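Local structure of cathepsin L Propeptide (Toxoplasma gondii, 3F75) at residues G74-S77 / R78-R82. The protein is the propeptide of a cathepsin L-like papain-family cysteine protease, an I29-type domain that probably inhibits the mature enzyme by binding to it. Numbering follows the deposited sequence.
With EDO (1,2-ethanediol), chain F.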
loop_
_atom_site.group_PDB
_atom_site.type_symbol
_atom_site.label_atom_id
_atom_site.label_comp_id
_atom_site.label_asym_id
_atom_site.label_seq_id
_atom_site.Cartn_x
_atom_site.Cartn_y
_atom_site.Cartn_z
ATOM N N GLY B 74 6.377 -15.109 1.384
ATOM C CA GLY B 74 6.320 -16.358 2.174
ATOM C C GLY B 74 7.593 -16.812 2.875
ATOM O O GLY B 74 7.539 -17.524 3.873
ATOM N N ASP B 75 8.742 -16.417 2.352
ATOM C CA ASP B 75 10.032 -16.806 2.939
ATOM C C ASP B 75 10.716 -15.678 3.713
ATOM O O ASP B 75 11.917 -15.761 3.983
ATOM C CB ASP B 75 10.963 -17.409 1.859
ATOM C CG ASP B 75 11.343 -16.417 0.754
ATOM O OD1 ASP B 75 10.655 -15.394 0.582
ATOM O OD2 ASP B 75 12.344 -16.678 0.040
ATOM N N LEU B 76 9.939 -14.669 4.140
ATOM C CA LEU B 76 10.453 -13.552 4.932
ATOM C C LEU B 76 9.855 -13.567 6.338
ATOM O O LEU B 76 8.659 -13.870 6.527
ATOM C CB LEU B 76 10.091 -12.213 4.293
ATOM C CG LEU B 76 10.425 -12.038 2.820
ATOM C CD1 LEU B 76 9.860 -10.741 2.294
ATOM C CD2 LEU B 76 11.949 -12.107 2.586
ATOM N N SER B 77 10.688 -13.225 7.312
ATOM C CA SER B 77 10.246 -13.012 8.683
ATOM C C SER B 77 9.689 -11.610 8.784
ATOM O O SER B 77 9.896 -10.784 7.881
ATOM C CB SER B 77 11.431 -13.137 9.625
ATOM O OG SER B 77 12.359 -12.078 9.392
ATOM N N ARG B 78 9.011 -11.324 9.891
ATOM C CA ARG B 78 8.461 -9.995 10.111
ATOM C C ARG B 78 9.537 -8.911 10.025
ATOM O O ARG B 78 9.327 -7.874 9.398
ATOM C CB ARG B 78 7.747 -9.916 11.455
ATOM C CG ARG B 78 7.338 -8.503 11.828
ATOM C CD ARG B 78 6.278 -8.479 12.903
ATOM N NE ARG B 78 6.004 -7.114 13.349
ATOM C CZ ARG B 78 5.193 -6.796 14.362
ATOM N NH1 ARG B 78 4.569 -7.747 15.059
ATOM N NH2 ARG B 78 5.022 -5.518 14.702
ATOM N N ASP B 79 10.686 -9.150 10.642
ATOM C CA ASP B 79 11.771 -8.158 10.633
ATOM C C ASP B 79 12.257 -7.852 9.219
ATOM O O ASP B 79 12.471 -6.691 8.866
ATOM C CB ASP B 79 12.951 -8.645 11.473
ATOM C CG ASP B 79 12.757 -8.437 12.973
ATOM O OD1 ASP B 79 11.913 -7.620 13.417
ATOM O OD2 ASP B 79 13.506 -9.081 13.730
ATOM N N GLU B 80 12.436 -8.895 8.409
ATOM C CA GLU B 80 12.902 -8.716 7.034
ATOM C C GLU B 80 11.853 -7.994 6.187
ATOM O O GLU B 80 12.164 -7.095 5.406
ATOM C CB GLU B 80 13.261 -10.061 6.417
ATOM C CG GLU B 80 14.467 -10.698 7.090
ATOM C CD GLU B 80 14.640 -12.178 6.761
ATOM O OE1 GLU B 80 13.656 -12.866 6.426
ATOM O OE2 GLU B 80 15.779 -12.667 6.846
ATOM N N PHE B 81 10.604 -8.393 6.369
ATOM C CA PHE B 81 9.472 -7.768 5.695
ATOM C C PHE B 81 9.407 -6.265 5.992
ATOM O O PHE B 81 9.332 -5.438 5.072
ATOM C CB PHE B 81 8.194 -8.493 6.119
ATOM C CG PHE B 81 6.952 -7.985 5.459
ATOM C CD1 PHE B 81 6.828 -8.002 4.081
ATOM C CD2 PHE B 81 5.877 -7.527 6.231
ATOM C CE1 PHE B 81 5.655 -7.542 3.465
ATOM C CE2 PHE B 81 4.710 -7.077 5.623
ATOM C CZ PHE B 81 4.608 -7.074 4.237
ATOM N N ARG B 82 9.501 -5.923 7.270
ATOM C CA ARG B 82 9.420 -4.540 7.732
ATOM C C ARG B 82 10.572 -3.702 7.207
ATOM O O ARG B 82 10.390 -2.552 6.820
ATOM C CB ARG B 82 9.455 -4.498 9.270
ATOM C CG ARG B 82 9.616 -3.078 9.886
ATOM C CD ARG B 82 9.592 -3.109 11.432
ATOM N NE ARG B 82 10.549 -4.071 11.993
ATOM C CZ ARG B 82 11.856 -3.854 12.134
ATOM N NH1 ARG B 82 12.401 -2.700 11.764
ATOM N NH2 ARG B 82 12.631 -4.803 12.649
HETATM C C1 EDO F . 14.184 -12.768 -2.100
HETATM O O1 EDO F . 13.139 -12.946 -3.078
HETATM C C2 EDO F . 13.966 -13.681 -0.895
HETATM O O2 EDO F . 13.582 -14.978 -1.360
#
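A capping box formed by Ser77 and Glu80 opens helix 78-84, the short helix that follows the loop after strand 66-68 in this I29 propeptide domain. Ser77, at the N-cap, carries OG between its backbone N and carbonyl carbon (chi1 66°), where it accepts a weak hydrogen bond from Glu80 N at 3.3 Å. The reciprocal bond is shorter: Ser77 N donates almost straight to Glu80 OE1 over 3.1 Å, meeting the carboxylate on its anti side and 27° out of its plane. Glu80 CG, beside its own backbone N (chi1 -67°), lies 3.4 Å from Ser77 OG, and the chain extended beyond it carries OE1 back to Ser77 N. Salt bridges from OE1 to Arg45 and from OE2 to Arg44 tie this cap to helix 39-60 and probably stabilise the ionised carboxylate. The first helical turn closes through Phe81 N and Ser77 O, 2.9 Å apart. Leu76 CD1 lies at the edge of the Phe81 ring, near its plane and 4.5 Å from CD1 of Phe81; that ring also packs edge-to-face with Phe73 and with an aromatic side chain of the partner protein. Arg82 NH2 forms a salt bridge with Asp79 OD1 at 3.0 Å, from above the carboxylate plane.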